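PDB 3K50: putative S41 protease from Bacteroides fragilis NCTC 9343, which is of unknown function but, as a putative member of peptidase family S41, probably cleaves peptide bonds as a serine protease. Local coordinates for residues A[58-63]-A[345-350]; A[136-141]-A[161-166]. One frame throughout, in Å; residues are numbered along the deposited sequence. Where two conformers were deposited one is given.

Interaction 1: A[58-63]-A[345-350]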
# COMPACT_ATOMS: atom_id res chain seq x y z
N ASN A 58 0.26 -17.59 4.14
CA ASN A 58 -0.77 -16.92 4.92
C ASN A 58 -1.45 -15.82 4.11
O ASN A 58 -1.32 -14.62 4.40
CB ASN A 58 -0.16 -16.33 6.20
CG ASN A 58 -1.20 -15.79 7.18
OD1 ASN A 58 -2.30 -16.32 7.28
ND2 ASN A 58 -0.86 -14.72 7.88
N GLY A 59 -2.15 -16.21 3.06
CA GLY A 59 -2.79 -15.22 2.22
C GLY A 59 -1.85 -14.43 1.35
O GLY A 59 -2.24 -13.37 0.83
N PHE A 60 -0.64 -14.94 1.13
CA PHE A 60 0.28 -14.23 0.24
C PHE A 60 -0.16 -14.42 -1.22
O PHE A 60 -0.43 -13.46 -1.96
CB PHE A 60 1.72 -14.63 0.48
CG PHE A 60 2.15 -14.63 1.92
CD1 PHE A 60 1.70 -13.66 2.81
CD2 PHE A 60 3.06 -15.55 2.36
CE1 PHE A 60 2.10 -13.68 4.12
CE2 PHE A 60 3.49 -15.56 3.68
CZ PHE A 60 3.03 -14.61 4.55
N SER A 61 -0.29 -15.66 -1.64
CA SER A 61 -0.81 -15.95 -2.96
C SER A 61 -2.28 -15.66 -2.99
O SER A 61 -3.00 -15.95 -2.05
CB SER A 61 -0.59 -17.42 -3.28
OG SER A 61 0.78 -17.72 -3.27
N LYS A 62 -2.77 -15.15 -4.12
CA LYS A 62 -4.19 -14.85 -4.22
C LYS A 62 -4.70 -14.71 -5.65
O LYS A 62 -3.92 -14.51 -6.58
CB LYS A 62 -4.51 -13.57 -3.49
CG LYS A 62 -3.83 -12.37 -4.01
CD LYS A 62 -3.86 -11.26 -2.95
CE LYS A 62 -3.31 -9.92 -3.48
NZ LYS A 62 -4.14 -9.36 -4.62
N ILE A 63 -6.01 -14.83 -5.80
CA ILE A 63 -6.69 -14.70 -7.10
C ILE A 63 -7.25 -13.29 -7.20
O ILE A 63 -7.86 -12.78 -6.25
CB ILE A 63 -7.85 -15.73 -7.27
CG1 ILE A 63 -7.38 -17.19 -7.08
CG2 ILE A 63 -8.59 -15.49 -8.63
CD1 ILE A 63 -6.25 -17.67 -8.05
N ASN A 345 -1.79 -14.42 -8.49
CA ASN A 345 -0.65 -13.73 -7.90
C ASN A 345 -0.01 -14.77 -6.99
O ASN A 345 -0.52 -15.05 -5.91
CB ASN A 345 -1.08 -12.48 -7.16
CG ASN A 345 -1.49 -11.35 -8.12
OD1 ASN A 345 -2.66 -10.97 -8.23
ND2 ASN A 345 -0.53 -10.86 -8.87
N LEU A 346 1.04 -15.42 -7.50
CA LEU A 346 1.68 -16.55 -6.82
C LEU A 346 3.02 -16.26 -6.16
O LEU A 346 3.85 -15.58 -6.75
CB LEU A 346 1.86 -17.64 -7.85
CG LEU A 346 2.42 -19.00 -7.43
CD1 LEU A 346 1.40 -19.74 -6.60
CD2 LEU A 346 2.76 -19.81 -8.74
N VAL A 347 3.25 -16.76 -4.94
CA VAL A 347 4.57 -16.65 -4.31
C VAL A 347 5.57 -17.39 -5.20
O VAL A 347 5.43 -18.60 -5.43
CB VAL A 347 4.61 -17.24 -2.88
CG1 VAL A 347 6.02 -17.23 -2.31
CG2 VAL A 347 3.70 -16.48 -1.97
N VAL A 348 6.58 -16.68 -5.67
CA VAL A 348 7.63 -17.23 -6.53
C VAL A 348 9.05 -17.20 -5.89
O VAL A 348 9.86 -18.12 -6.12
CB VAL A 348 7.65 -16.53 -7.93
CG1 VAL A 348 6.36 -16.88 -8.68
CG2 VAL A 348 7.91 -15.01 -7.79
N CYS A 349 9.35 -16.21 -5.06
CA CYS A 349 10.68 -16.14 -4.45
C CYS A 349 10.77 -15.52 -3.10
O CYS A 349 9.94 -14.74 -2.69
CB CYS A 349 11.67 -15.38 -5.33
SG CYS A 349 11.33 -13.63 -5.69
N ASN A 350 11.82 -15.94 -2.39
CA ASN A 350 12.30 -15.29 -1.19
C ASN A 350 12.99 -13.99 -1.60
O ASN A 350 13.50 -13.86 -2.76
CB ASN A 350 13.31 -16.18 -0.46
CG ASN A 350 12.65 -17.24 0.32
OD1 ASN A 350 11.96 -16.97 1.30
ND2 ASN A 350 12.84 -18.43 -0.08

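Interaction 2: A[136-141]-A[161-166]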
# COMPACT_ATOMS: atom_id res chain seq x y z
N ARG A 136 -24.75 12.37 -6.09
CA ARG A 136 -25.34 12.35 -4.75
C ARG A 136 -25.21 13.69 -4.10
O ARG A 136 -24.32 14.47 -4.43
CB ARG A 136 -24.63 11.34 -3.81
CG ARG A 136 -24.31 9.95 -4.35
CD ARG A 136 -25.54 9.20 -4.79
NE ARG A 136 -26.65 9.32 -3.84
CZ ARG A 136 -26.85 8.52 -2.78
NH1 ARG A 136 -26.03 7.49 -2.52
NH2 ARG A 136 -27.91 8.73 -1.99
N GLN A 137 -26.08 13.95 -3.15
CA GLN A 137 -26.02 15.16 -2.34
C GLN A 137 -25.50 14.69 -0.99
O GLN A 137 -26.09 13.78 -0.39
CB GLN A 137 -27.38 15.82 -2.18
CG GLN A 137 -27.84 16.54 -3.43
CD GLN A 137 -26.86 17.62 -3.86
OE1 GLN A 137 -26.49 17.69 -5.03
NE2 GLN A 137 -26.38 18.42 -2.90
N LEU A 138 -24.44 15.32 -0.50
CA LEU A 138 -23.85 14.90 0.76
C LEU A 138 -23.86 15.98 1.84
O LEU A 138 -23.64 17.15 1.53
CB LEU A 138 -22.38 14.51 0.51
CG LEU A 138 -22.05 13.49 -0.59
CD1 LEU A 138 -20.53 13.18 -0.66
CD2 LEU A 138 -22.86 12.17 -0.46
N GLN A 139 -24.17 15.59 3.07
CA GLN A 139 -23.93 16.47 4.23
C GLN A 139 -22.55 16.03 4.73
O GLN A 139 -22.32 14.85 4.90
CB GLN A 139 -24.98 16.32 5.33
CG GLN A 139 -24.75 17.25 6.51
CD GLN A 139 -25.85 17.18 7.56
OE1 GLN A 139 -26.11 16.13 8.14
NE2 GLN A 139 -26.50 18.33 7.82
N ILE A 140 -21.66 16.98 4.96
CA ILE A 140 -20.29 16.74 5.33
C ILE A 140 -20.02 17.34 6.71
O ILE A 140 -20.59 18.41 7.03
CB ILE A 140 -19.31 17.44 4.30
CG1 ILE A 140 -19.45 16.83 2.90
CG2 ILE A 140 -17.81 17.39 4.72
CD1 ILE A 140 -19.24 15.39 2.83
N GLY A 141 -19.17 16.69 7.51
CA GLY A 141 -18.81 17.20 8.83
C GLY A 141 -17.32 17.14 9.09
O GLY A 141 -16.57 16.70 8.23
N GLY A 161 -21.33 21.60 6.32
CA GLY A 161 -21.87 21.97 5.02
C GLY A 161 -22.38 20.83 4.16
O GLY A 161 -22.67 19.73 4.64
N GLU A 162 -22.55 21.14 2.87
CA GLU A 162 -23.03 20.18 1.87
C GLU A 162 -22.29 20.30 0.53
O GLU A 162 -21.72 21.33 0.19
CB GLU A 162 -24.50 20.41 1.63
CG GLU A 162 -25.38 20.16 2.86
CD GLU A 162 -26.83 20.67 2.71
OE1 GLU A 162 -27.08 21.63 1.95
OE2 GLU A 162 -27.71 20.09 3.38
N THR A 163 -22.28 19.22 -0.23
CA THR A 163 -21.71 19.28 -1.54
C THR A 163 -22.39 18.25 -2.42
O THR A 163 -23.08 17.32 -1.92
CB THR A 163 -20.20 18.99 -1.50
OG1 THR A 163 -19.66 19.19 -2.81
CG2 THR A 163 -19.94 17.56 -1.06
N THR A 164 -22.21 18.45 -3.72
CA THR A 164 -22.73 17.54 -4.75
C THR A 164 -21.58 16.72 -5.30
O THR A 164 -20.59 17.31 -5.77
CB THR A 164 -23.35 18.33 -5.90
OG1 THR A 164 -24.39 19.13 -5.35
CG2 THR A 164 -23.91 17.39 -6.98
N MSE A 165 -21.70 15.39 -5.22
CA MSE A 165 -20.66 14.50 -5.71
C MSE A 165 -21.10 13.90 -7.04
O MSE A 165 -22.15 13.28 -7.11
CB MSE A 165 -20.36 13.36 -4.73
CG MSE A 165 -19.16 12.59 -5.15
SE MSE A 165 -18.49 11.45 -3.80
CE MSE A 165 -20.08 10.37 -3.50
N PRO A 166 -20.27 14.05 -8.08
CA PRO A 166 -20.69 13.49 -9.37
C PRO A 166 -20.73 11.97 -9.37
O PRO A 166 -20.22 11.33 -8.42
CB PRO A 166 -19.64 14.02 -10.37
CG PRO A 166 -18.77 14.96 -9.63
CD PRO A 166 -18.96 14.72 -8.15

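Interaction 1: A[58-63]-A[345-350]
Asn345 and Lys62 form a short antiparallel beta bridge, where the brief strand 62-65 joins the long strand 342-352 of an antiparallel sheet and so ties the N-terminal part of the chain to the S41 family region. The pair is hydrogen-bonded in both directions: Lys62 N gives to Asn345 O at 2.9 Å, and Asn345 N returns a bond to Lys62 O, almost in line with that carbonyl. Their side chains leave on the same face and run side by side, with Lys62 CG 4.2 Å from Asn345 CB. Beyond this the lysine chain turns at its last torsion (chi4 63°), and its ammonium group makes a salt bridge with Asp64.

Ser61, one residue before the strand, extends the grip with its side chain. Its OG lies anti to its own carbonyl carbon (chi1 -61°) and accepts a nearly straight bond from Val347 N, so a side-chain oxygen, and not a backbone carbonyl of segment 58-63, receives that amide. The same hydroxyl is hydrogen-bonded to Asp57, which links the turn before the strand to the bridge. Ser61 CA also approaches Asn345 O at 3.1 Å in a CA-H...O contact, so this carbonyl has two partners. Val347 packs alongside: its CG2 methyl sits at the edge of the Phe60 ring, near the ring plane, 3.7 Å from Phe60 CB and 3.4 Å from Ser61 OG.

Interaction 2: A[136-141]-A[161-166]
This contact is the pairing of the two arms of a beta hairpin, strands 136-146 and 154-165, at one margin of the five-stranded antiparallel sheet in the PDZ-like part of the chain. Strand 154-165 is outermost, while strand 136-146 is also bonded to strand 113-117. Five successive antiparallel pairs run from Arg136 with Met165 to Ile140 with Gly161, alternating between hydrogen-bonded and non-hydrogen-bonded. At the centre, Leu138 N meets Thr163 O at 2.8 Å, and Thr163 N returns a bond to Leu138 O. At the Ile140-Gly161 pair the bond from Ile140 N to Gly161 O is firm, while the return from Gly161 N to Ile140 O is weak.

The face carrying Leu138, Ile140, Thr163 and Met165 is largely apolar. Met165, a selenomethionine, carries its CG anti to the backbone N (chi1 -171°) and bends at its last torsion; its CE methyl lies 4.0 Å from Leu138 CD1, which also touches SE. Ile140 CG1 packs against Thr163 CG2 at 4.1 Å, while the hydroxyl of Thr163 turns to the carbonyl of Ala106. Helix 102-105 adds Pro102 against Met165. Arg136 starts on this face but its end runs off from strand 161-165; NE is hydrogen-bonded to Asn118 and NH1 makes a salt bridge with Glu129.

Gln137, Gln139, Glu162 and Thr164 occupy the other face. Glu162 CB lies 3.4 Å from Leu138 O, over the backbone of the neighbouring strand. Gln137 bends at chi2 (-59°), bringing its amide across to Thr164, whose OG1 donates to a lone pair of Gln137 OE1 over a short 2.6 Å.

How the interactions relate
Interactions 1 and 2 lie on opposite sides of the chain's centre, with centres 40 Å apart and nearest atoms about 25 Å apart, and share no sheet. Interaction 1 is long-range: 281 residues separate segments 58-63 and 345-350, and the whole of interaction 2 falls within that interval. Interaction 2 is local, a hairpin with 19 residues between its segments. The PDZ-like sheet thus lies, along the chain, between the two segments that pair at interaction 1. The chain leaves segment 58-63, builds the PDZ-like sheet and all but the last strand of the mixed sheet before strand 342-352 returns to meet it; the last strand, 368-369, follows.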